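PDB 4ZK3: serpin B3 from Homo sapiens, which belongs to the serpin family, probably inhibits proteases by loop insertion, and, as Pso p27, forms large aggregates associated with psoriasis. Local coordinates for residues A7-K10 / F11-L15; Q86-L89 / T90-K94; N93-D97 / A98-K102; Q117-L120 / D121-K125. One frame throughout, in Å; residues are numbered along the deposited sequence.

Contact 1: residues A7-K10 / F11-L15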
loop_
_atom_site.group_PDB
_atom_site.type_symbol
_atom_site.label_atom_id
_atom_site.label_comp_id
_atom_site.label_asym_id
_atom_site.label_seq_id
_atom_site.Cartn_x
_atom_site.Cartn_y
_atom_site.Cartn_z
ATOM N N ALA A 7 13.307 -3.716 3.876
ATOM C CA ALA A 7 12.703 -3.085 5.028
ATOM C C ALA A 7 11.190 -2.869 4.757
ATOM O O ALA A 7 10.369 -3.302 5.537
ATOM C CB ALA A 7 13.403 -1.771 5.333
ATOM N N ASN A 8 10.873 -2.239 3.617
ATOM C CA ASN A 8 9.485 -1.915 3.237
ATOM C C ASN A 8 8.588 -3.166 3.164
ATOM O O ASN A 8 7.438 -3.154 3.648
ATOM C CB ASN A 8 9.504 -1.115 1.921
ATOM C CG ASN A 8 10.350 0.219 2.019
ATOM O OD1 ASN A 8 10.537 0.802 3.112
ATOM N ND2 ASN A 8 10.839 0.694 0.874
ATOM N N THR A 9 9.128 -4.238 2.574
ATOM C CA THR A 9 8.445 -5.527 2.507
ATOM C C THR A 9 8.227 -6.162 3.880
ATOM O O THR A 9 7.178 -6.762 4.140
ATOM C CB THR A 9 9.180 -6.483 1.553
ATOM O OG1 THR A 9 9.181 -5.924 0.234
ATOM C CG2 THR A 9 8.451 -7.836 1.473
ATOM N N LYS A 10 9.172 -5.999 4.792
ATOM C CA LYS A 10 8.967 -6.516 6.167
ATOM C C LYS A 10 7.872 -5.800 6.918
ATOM O O LYS A 10 7.009 -6.421 7.567
ATOM C CB LYS A 10 10.278 -6.417 6.960
ATOM C CG LYS A 10 11.405 -7.315 6.417
ATOM C CD LYS A 10 12.712 -7.070 7.165
ATOM C CE LYS A 10 13.829 -7.956 6.663
ATOM N NZ LYS A 10 13.564 -9.385 7.020
ATOM N N PHE A 11 7.889 -4.482 6.823
ATOM C CA PHE A 11 6.819 -3.650 7.372
ATOM C C PHE A 11 5.480 -4.035 6.783
ATOM O O PHE A 11 4.492 -4.180 7.530
ATOM C CB PHE A 11 7.147 -2.165 7.110
ATOM C CG PHE A 11 6.113 -1.218 7.580
ATOM C CD1 PHE A 11 5.678 -1.222 8.868
ATOM C CD2 PHE A 11 5.599 -0.229 6.699
ATOM C CE1 PHE A 11 4.737 -0.301 9.325
ATOM C CE2 PHE A 11 4.643 0.667 7.132
ATOM C CZ PHE A 11 4.199 0.640 8.455
ATOM N N MET A 12 5.452 -4.276 5.475
ATOM C CA MET A 12 4.246 -4.792 4.791
ATOM C C MET A 12 3.698 -6.083 5.451
ATOM O O MET A 12 2.502 -6.172 5.738
ATOM C CB MET A 12 4.512 -5.023 3.277
ATOM C CG MET A 12 3.334 -5.613 2.443
ATOM S SD MET A 12 3.934 -6.108 0.836
ATOM C CE MET A 12 4.417 -7.788 1.259
ATOM N N PHE A 13 4.550 -7.067 5.740
ATOM C CA PHE A 13 4.052 -8.269 6.431
ATOM C C PHE A 13 3.651 -8.016 7.886
ATOM O O PHE A 13 2.666 -8.632 8.378
ATOM C CB PHE A 13 5.035 -9.413 6.322
ATOM C CG PHE A 13 5.028 -10.053 4.974
ATOM C CD1 PHE A 13 3.919 -10.768 4.565
ATOM C CD2 PHE A 13 6.093 -9.885 4.085
ATOM C CE1 PHE A 13 3.886 -11.363 3.310
ATOM C CE2 PHE A 13 6.069 -10.460 2.827
ATOM C CZ PHE A 13 4.960 -11.202 2.431
ATOM N N ASP A 14 4.365 -7.109 8.562
ATOM C CA ASP A 14 4.023 -6.802 9.930
ATOM C C ASP A 14 2.633 -6.190 9.898
ATOM O O ASP A 14 1.808 -6.433 10.807
ATOM C CB ASP A 14 4.976 -5.849 10.620
ATOM C CG ASP A 14 6.400 -6.373 10.698
ATOM O OD1 ASP A 14 6.681 -7.559 10.415
ATOM O OD2 ASP A 14 7.261 -5.529 11.003
ATOM N N LEU A 15 2.329 -5.414 8.850
ATOM C CA LEU A 15 0.968 -4.851 8.771
ATOM C C LEU A 15 -0.054 -5.918 8.558
ATOM O O LEU A 15 -1.122 -5.889 9.187
ATOM C CB LEU A 15 0.812 -3.791 7.682
ATOM C CG LEU A 15 1.488 -2.460 7.982
ATOM C CD1 LEU A 15 1.569 -1.617 6.705
ATOM C CD2 LEU A 15 0.909 -1.630 9.072
#
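On one side of helix 4-19, T9, M12 and F13 show how residues three and four places apart share one face. T9 lies alongside both partners, all three pointing the same way. Its methyl CG2, held anti to the backbone N, lies 3.8 Å from F13 CE2 and 4.0 Å from M12 CE, while its OG1 turns back along the helix to bond S5 O. M12 runs outward and then bends at its last torsion (chi3 89°), which carries the methyl CE over a face of the F13 ring, 3.5 Å above the plane and displaced toward the rim, a CH-pi-like packing at most. The backbone beneath is regular: F13 N bonds T9 O at 3.1 Å, and F11 N bonds A7 O at 3.0 Å in a nearly straight line. Another side of the helix is polar, where D14 OD2 is hydrogen-bonded to H58 NE2. Residues of helix 263-269 and strand 380-387 pack against the T9, M12 and F13 side. The chemistry implies a division of labour: methyl groups and a ring make a continuous apolar surface on which those two elements pack, whereas D14 may favour a protonated H58.

Contact 2: residues Q86-L89 / T90-K94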
loop_
_atom_site.group_PDB
_atom_site.type_symbol
_atom_site.label_atom_id
_atom_site.label_comp_id
_atom_site.label_asym_id
_atom_site.label_seq_id
_atom_site.Cartn_x
_atom_site.Cartn_y
_atom_site.Cartn_z
ATOM N N GLN A 86 14.190 8.920 -1.213
ATOM C CA GLN A 86 14.039 9.930 -2.226
ATOM C C GLN A 86 14.275 9.369 -3.629
ATOM O O GLN A 86 13.541 9.720 -4.581
ATOM C CB GLN A 86 14.982 11.081 -1.949
ATOM C CG GLN A 86 15.051 12.126 -3.018
ATOM C CD GLN A 86 16.331 12.952 -2.885
ATOM O OE1 GLN A 86 16.908 13.117 -1.777
ATOM N NE2 GLN A 86 16.807 13.447 -4.014
ATOM N N LYS A 87 15.277 8.502 -3.763
ATOM C CA LYS A 87 15.560 7.855 -5.059
ATOM C C LYS A 87 14.367 6.979 -5.474
ATOM O O LYS A 87 13.926 7.025 -6.621
ATOM C CB LYS A 87 16.806 6.977 -4.969
ATOM C CG LYS A 87 18.127 7.727 -5.126
ATOM C CD LYS A 87 19.253 6.774 -5.557
ATOM C CE LYS A 87 20.399 7.471 -6.301
ATOM N NZ LYS A 87 21.600 7.766 -5.462
ATOM N N LEU A 88 13.828 6.192 -4.537
ATOM C CA LEU A 88 12.610 5.449 -4.813
ATOM C C LEU A 88 11.463 6.321 -5.299
ATOM O O LEU A 88 10.847 6.004 -6.321
ATOM C CB LEU A 88 12.112 4.700 -3.582
ATOM C CG LEU A 88 12.595 3.272 -3.353
ATOM C CD1 LEU A 88 11.802 2.708 -2.180
ATOM C CD2 LEU A 88 12.473 2.395 -4.604
ATOM N N LEU A 89 11.131 7.389 -4.565
ATOM C CA LEU A 89 10.013 8.253 -4.979
ATOM C C LEU A 89 10.111 8.671 -6.457
ATOM O O LEU A 89 9.111 8.636 -7.184
ATOM C CB LEU A 89 9.868 9.484 -4.038
ATOM C CG LEU A 89 9.420 9.171 -2.595
ATOM C CD1 LEU A 89 9.404 10.437 -1.780
ATOM C CD2 LEU A 89 8.022 8.550 -2.548
ATOM N N THR A 90 11.330 9.023 -6.897
ATOM C CA THR A 90 11.621 9.429 -8.282
ATOM C C THR A 90 11.175 8.348 -9.272
ATOM O O THR A 90 10.562 8.648 -10.290
ATOM C CB THR A 90 13.139 9.641 -8.517
ATOM O OG1 THR A 90 13.721 10.292 -7.400
ATOM C CG2 THR A 90 13.397 10.506 -9.752
ATOM N N GLU A 91 11.497 7.098 -8.954
ATOM C CA GLU A 91 11.185 5.944 -9.820
ATOM C C GLU A 91 9.702 5.670 -9.930
ATOM O O GLU A 91 9.191 5.210 -10.924
ATOM C CB GLU A 91 11.840 4.709 -9.245
ATOM C CG GLU A 91 13.350 4.813 -9.102
ATOM C CD GLU A 91 14.065 4.351 -10.339
ATOM O OE1 GLU A 91 15.125 3.706 -10.174
ATOM O OE2 GLU A 91 13.545 4.608 -11.460
ATOM N N PHE A 92 8.996 6.023 -8.885
ATOM C CA PHE A 92 7.588 5.789 -8.816
ATOM C C PHE A 92 6.787 6.904 -9.472
ATOM O O PHE A 92 5.581 7.054 -9.156
ATOM C CB PHE A 92 7.172 5.673 -7.333
ATOM C CG PHE A 92 7.794 4.531 -6.587
ATOM C CD1 PHE A 92 8.451 3.507 -7.227
ATOM C CD2 PHE A 92 7.681 4.491 -5.217
ATOM C CE1 PHE A 92 8.999 2.452 -6.509
ATOM C CE2 PHE A 92 8.239 3.457 -4.473
ATOM C CZ PHE A 92 8.884 2.415 -5.121
ATOM N N ASN A 93 7.414 7.780 -10.265
ATOM C CA ASN A 93 6.610 8.817 -10.971
ATOM C C ASN A 93 7.025 8.641 -12.406
ATOM O O ASN A 93 8.095 9.125 -12.794
ATOM C CB ASN A 93 6.881 10.270 -10.539
ATOM C CG ASN A 93 6.207 10.641 -9.245
ATOM O OD1 ASN A 93 6.861 10.735 -8.201
ATOM N ND2 ASN A 93 4.925 10.853 -9.293
ATOM N N LYS A 94 6.253 7.844 -13.141
ATOM C CA LYS A 94 6.540 7.554 -14.537
ATOM C C LYS A 94 5.256 7.137 -15.235
ATOM O O LYS A 94 4.422 6.394 -14.673
ATOM C CB LYS A 94 7.597 6.461 -14.635
ATOM C CG LYS A 94 8.005 6.186 -16.078
ATOM C CD LYS A 94 9.097 5.131 -16.184
ATOM C CE LYS A 94 9.657 5.110 -17.596
ATOM N NZ LYS A 94 10.102 3.715 -17.904
#
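L88 and F92 make the apolar part of this helix end. The two side chains lie side by side, and L88 CD2 comes to 3.6 Å from F92 CZ. F92 is the first residue to leave helical backbone angles, yet its chi1 of -62° sets CG beside its own N, so the ring folds back over the last turn. There L88 O sits 3.4 Å above one ring face, offset toward the rim.

The hydrogen bonds illustrate how a helix winds to its end. Q86 O takes two donors from the same residue, T90 N at 3.3 Å and T90 OG1 at 2.9 Å, which arrive from opposite faces of the carbonyl plane; the hydroxyl thereby reinforces a backbone bond and is itself satisfied. One step on, the bond from E91 N to K87 O is weak. F92 N divides its hydrogen between L88 O at 3.2 Å and, weakly, L89 O at 3.1 Å, marking a tightening from four-residue toward three-residue spacing. N93 N then bonds T90 O within the turn that follows.

Three elements pack around this end of helix 81-91: L88 and F92 rest on S380 at the start of strand 380-387, F92 and L89 touch I103 and N105 of strand 99-110, and Q86 and L89 meet F126 and Y127 of helix 117-127.

Contact 3: residues N93-D97 / A98-K102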
loop_
_atom_site.group_PDB
_atom_site.type_symbol
_atom_site.label_atom_id
_atom_site.label_comp_id
_atom_site.label_asym_id
_atom_site.label_seq_id
_atom_site.Cartn_x
_atom_site.Cartn_y
_atom_site.Cartn_z
ATOM N N ASN A 93 7.414 7.780 -10.265
ATOM C CA ASN A 93 6.610 8.817 -10.971
ATOM C C ASN A 93 7.025 8.641 -12.406
ATOM O O ASN A 93 8.095 9.125 -12.794
ATOM C CB ASN A 93 6.881 10.270 -10.539
ATOM C CG ASN A 93 6.207 10.641 -9.245
ATOM O OD1 ASN A 93 6.861 10.735 -8.201
ATOM N ND2 ASN A 93 4.925 10.853 -9.293
ATOM N N LYS A 94 6.253 7.844 -13.141
ATOM C CA LYS A 94 6.540 7.554 -14.537
ATOM C C LYS A 94 5.256 7.137 -15.235
ATOM O O LYS A 94 4.422 6.394 -14.673
ATOM C CB LYS A 94 7.597 6.461 -14.635
ATOM C CG LYS A 94 8.005 6.186 -16.078
ATOM C CD LYS A 94 9.097 5.131 -16.184
ATOM C CE LYS A 94 9.657 5.110 -17.596
ATOM N NZ LYS A 94 10.102 3.715 -17.904
ATOM N N SER A 95 5.082 7.669 -16.440
ATOM C CA SER A 95 3.961 7.358 -17.305
ATOM C C SER A 95 4.492 7.004 -18.678
ATOM O O SER A 95 5.442 7.618 -19.141
ATOM C CB SER A 95 3.004 8.554 -17.446
ATOM O OG SER A 95 2.076 8.598 -16.356
ATOM N N THR A 96 3.842 6.047 -19.324
ATOM C CA THR A 96 4.163 5.679 -20.698
ATOM C C THR A 96 2.797 5.695 -21.350
ATOM O O THR A 96 1.787 6.070 -20.724
ATOM C CB THR A 96 4.854 4.302 -20.808
ATOM O OG1 THR A 96 3.952 3.225 -20.473
ATOM C CG2 THR A 96 6.117 4.203 -19.954
ATOM N N ASP A 97 2.746 5.248 -22.587
ATOM C CA ASP A 97 1.493 4.988 -23.238
ATOM C C ASP A 97 0.735 3.805 -22.619
ATOM O O ASP A 97 -0.478 3.694 -22.750
ATOM C CB ASP A 97 1.730 4.728 -24.744
ATOM C CG ASP A 97 2.628 3.516 -25.011
ATOM O OD1 ASP A 97 3.768 3.420 -24.524
ATOM O OD2 ASP A 97 2.185 2.628 -25.743
ATOM N N ALA A 98 1.422 2.893 -21.984
ATOM C CA ALA A 98 0.736 1.707 -21.421
ATOM C C ALA A 98 0.261 1.824 -19.939
ATOM O O ALA A 98 -0.595 1.083 -19.486
ATOM C CB ALA A 98 1.699 0.550 -21.552
ATOM N N TYR A 99 0.867 2.723 -19.167
ATOM C CA TYR A 99 0.534 2.847 -17.739
ATOM C C TYR A 99 0.870 4.209 -17.190
ATOM O O TYR A 99 1.661 4.951 -17.786
ATOM C CB TYR A 99 1.228 1.739 -16.913
ATOM C CG TYR A 99 2.712 1.926 -16.717
ATOM C CD1 TYR A 99 3.636 1.364 -17.604
ATOM C CD2 TYR A 99 3.211 2.645 -15.600
ATOM C CE1 TYR A 99 5.014 1.536 -17.390
ATOM C CE2 TYR A 99 4.573 2.821 -15.405
ATOM C CZ TYR A 99 5.468 2.273 -16.294
ATOM O OH TYR A 99 6.817 2.455 -16.054
ATOM N N GLU A 100 0.245 4.526 -16.051
ATOM C CA GLU A 100 0.589 5.646 -15.235
ATOM C C GLU A 100 0.861 5.174 -13.803
ATOM O O GLU A 100 0.052 4.409 -13.232
ATOM C CB GLU A 100 -0.590 6.587 -15.178
ATOM C CG GLU A 100 -0.242 7.859 -14.457
ATOM C CD GLU A 100 -1.364 8.830 -14.432
ATOM O OE1 GLU A 100 -2.518 8.418 -14.659
ATOM O OE2 GLU A 100 -1.074 10.008 -14.162
ATOM N N LEU A 101 1.986 5.621 -13.242
ATOM C CA LEU A 101 2.322 5.463 -11.850
ATOM C C LEU A 101 2.667 6.840 -11.278
ATOM O O LEU A 101 3.490 7.558 -11.848
ATOM C CB LEU A 101 3.507 4.503 -11.709
ATOM C CG LEU A 101 3.880 4.329 -10.251
ATOM C CD1 LEU A 101 2.755 3.747 -9.347
ATOM C CD2 LEU A 101 5.099 3.472 -10.148
ATOM N N LYS A 102 2.057 7.230 -10.171
ATOM C CA LYS A 102 2.375 8.481 -9.606
ATOM C C LYS A 102 2.177 8.460 -8.120
ATOM O O LYS A 102 1.344 7.727 -7.588
ATOM C CB LYS A 102 1.627 9.627 -10.237
ATOM C CG LYS A 102 0.161 9.582 -10.148
ATOM C CD LYS A 102 -0.541 10.778 -10.766
ATOM C CE LYS A 102 -2.016 10.463 -10.857
ATOM N NZ LYS A 102 -2.911 11.671 -10.983
HETATM O O HOH W 1 3.251 9.746 -13.613
#
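K94 and L101 face each other as the hydrogen-bonded antiparallel pair of a short beta hairpin that turns through D97 and A98. Each closes a bond with the other: L101 N reaches K94 O at 2.9 Å, and K94 N reaches L101 O at 3.1 Å. L101 O has a second donor, a water at 2.8 Å that is also hydrogen-bonded to S95 OG. Nearer the turn, T96 N gives Y99 O an almost straight bond of 2.9 Å (169° at the hydrogen). The turn's own amides are served by a side chain: T96 OG1, lodged between its backbone N and carbonyl carbon (chi1 69°), accepts A98 N at 3.0 Å in an ST turn and a weak bond from Y99 N. On the non-hydrogen-bonded pair S95 and E100, S95 CA instead makes a CA-H...O contact with Y99 O. The other edge of the returning strand is taken up by strand 174-185, through A98 with Q185, E100 with K183 and K102 with Y181. Two polar tips converge on one carboxylate, K94 NZ by a salt bridge and Y99 OH by a hydrogen bond to D240 OD2. The lysine crosses the phenol on the way, with K94 CD 3.5 Å from Y99 OH.

Contact 4: residues Q117-L120 / D121-K125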
loop_
_atom_site.group_PDB
_atom_site.type_symbol
_atom_site.label_atom_id
_atom_site.label_comp_id
_atom_site.label_asym_id
_atom_site.label_seq_id
_atom_site.Cartn_x
_atom_site.Cartn_y
_atom_site.Cartn_z
ATOM N N GLN A 117 12.101 25.825 9.337
ATOM C CA GLN A 117 12.485 25.865 7.938
ATOM C C GLN A 117 13.258 24.624 7.581
ATOM O O GLN A 117 13.047 23.994 6.547
ATOM C CB GLN A 117 13.311 27.093 7.629
ATOM C CG GLN A 117 13.498 27.318 6.132
ATOM C CD GLN A 117 12.137 27.540 5.444
ATOM O OE1 GLN A 117 11.298 28.239 5.962
ATOM N NE2 GLN A 117 11.931 26.918 4.329
ATOM N N GLU A 118 14.135 24.242 8.490
ATOM C CA GLU A 118 14.821 22.962 8.416
ATOM C C GLU A 118 13.867 21.791 8.059
ATOM O O GLU A 118 14.170 21.012 7.202
ATOM C CB GLU A 118 15.477 22.667 9.776
ATOM C CG GLU A 118 16.715 21.805 9.714
ATOM C CD GLU A 118 17.148 21.324 11.115
ATOM O OE1 GLU A 118 16.610 21.795 12.160
ATOM O OE2 GLU A 118 18.022 20.435 11.164
ATOM N N TYR A 119 12.751 21.676 8.758
ATOM C CA TYR A 119 11.818 20.557 8.556
ATOM C C TYR A 119 11.169 20.646 7.171
ATOM O O TYR A 119 11.172 19.653 6.417
ATOM C CB TYR A 119 10.776 20.492 9.677
ATOM C CG TYR A 119 9.790 19.376 9.493
ATOM C CD1 TYR A 119 10.217 18.060 9.440
ATOM C CD2 TYR A 119 8.415 19.644 9.269
ATOM C CE1 TYR A 119 9.324 17.042 9.239
ATOM C CE2 TYR A 119 7.519 18.618 9.066
ATOM C CZ TYR A 119 7.975 17.328 9.030
ATOM O OH TYR A 119 7.108 16.298 8.788
ATOM N N LEU A 120 10.692 21.841 6.821
ATOM C CA LEU A 120 10.164 22.110 5.478
ATOM C C LEU A 120 11.140 21.827 4.372
ATOM O O LEU A 120 10.757 21.175 3.401
ATOM C CB LEU A 120 9.624 23.526 5.328
ATOM C CG LEU A 120 8.565 23.940 6.362
ATOM C CD1 LEU A 120 8.232 25.451 6.200
ATOM C CD2 LEU A 120 7.354 23.042 6.294
ATOM N N ASP A 121 12.390 22.268 4.491
ATOM C CA ASP A 121 13.385 21.928 3.481
ATOM C C ASP A 121 13.610 20.444 3.376
ATOM O O ASP A 121 13.735 19.902 2.261
ATOM C CB ASP A 121 14.734 22.646 3.719
ATOM C CG ASP A 121 14.588 24.133 3.669
ATOM O OD1 ASP A 121 13.633 24.644 3.058
ATOM O OD2 ASP A 121 15.405 24.806 4.293
ATOM N N ALA A 122 13.607 19.750 4.510
ATOM C CA ALA A 122 13.918 18.343 4.481
ATOM C C ALA A 122 12.788 17.489 3.818
ATOM O O ALA A 122 13.075 16.555 3.023
ATOM C CB ALA A 122 14.207 17.835 5.883
ATOM N N ILE A 123 11.522 17.783 4.152
ATOM C CA ILE A 123 10.434 17.017 3.524
ATOM C C ILE A 123 10.331 17.358 2.042
ATOM O O ILE A 123 10.111 16.478 1.223
ATOM C CB ILE A 123 9.083 17.163 4.247
ATOM C CG1 ILE A 123 8.572 18.587 4.296
ATOM C CG2 ILE A 123 9.153 16.506 5.596
ATOM C CD1 ILE A 123 7.319 18.618 5.140
ATOM N N LYS A 124 10.562 18.634 1.693
ATOM C CA LYS A 124 10.608 19.019 0.299
ATOM C C LYS A 124 11.652 18.213 -0.473
ATOM O O LYS A 124 11.372 17.661 -1.550
ATOM C CB LYS A 124 10.789 20.535 0.125
ATOM C CG LYS A 124 9.583 21.388 0.599
ATOM C CD LYS A 124 9.832 22.909 0.527
ATOM C CE LYS A 124 8.775 23.676 1.245
ATOM N NZ LYS A 124 9.017 25.131 1.177
ATOM N N LYS A 125 12.826 18.103 0.105
ATOM C CA LYS A 125 13.936 17.443 -0.536
ATOM C C LYS A 125 13.870 15.899 -0.576
ATOM O O LYS A 125 14.129 15.325 -1.611
ATOM C CB LYS A 125 15.216 17.819 0.178
ATOM C CG LYS A 125 16.453 17.129 -0.381
ATOM C CD LYS A 125 17.556 17.105 0.674
ATOM C CE LYS A 125 18.893 16.657 0.114
ATOM N NZ LYS A 125 19.926 16.991 1.129
#
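I123 packs against Y119 one turn earlier in helix 117-127, and its course shows how a branched side chain can lie against a ring with two of its methyl groups. CB starts 3.9 Å from Y119 O. There the chain forks. Because chi1 is 61°, CG1 lies between the backbone N and the carbonyl carbon and stays close to the helix, 3.5 Å from L120 O, while CG2 is thrown outward to the ring, 3.7 Å from Y119 CE1 and equally near CZ. The tip, CD1, continues from CG1 to another part of the same ring and meets Y119 CE2 at 3.9 Å. Two methyl groups thus touch the aromatic group, which the isoleucine crosses at a slant. At the far end of the tyrosine, Y119 OH is hydrogen-bonded to M40 O.

On a solvent-exposed side Q117 and D121 repeat the same four-residue spacing in polar form. Q117 bends at chi2 (62°) and brings NE2 to D121 OD1 at 3.1 Å; the oxygen lies near the amide plane, but the donor stands above the carboxylate plane. In the backbone, D121 N bonds Q117 O at 2.8 Å. With L120 and I123 resting on L107 of strand 99-110, the amphipathic helix forms part of the crossover between the parallel strands 99-110 and 130-134, a beta-alpha-beta unit within the serpin fold.

How the contacts relate
Contacts 2 and 3 are consecutive, sharing N93 and K94, with centres about 12 Å apart; F92 O of the helix end lies 3.4 Å from L101 CG of the hairpin. Contact 2 is also the hub for the other two: L88 CD1 touches N8 ND2 of contact 1 at 3.8 Å, and Q86 CD lies 3.5 Å from K125 O of contact 4. Contacts 3 and 4, on the consecutive strand 99-110 and helix 117-127, do not meet; their nearest atoms are about 11 Å apart. Strand 99-110 pairs with 174-185, which in turn pairs with 340-351; that strand's place between 174-185 and 325-336 is consistent with an inserted serpin reactive-centre loop.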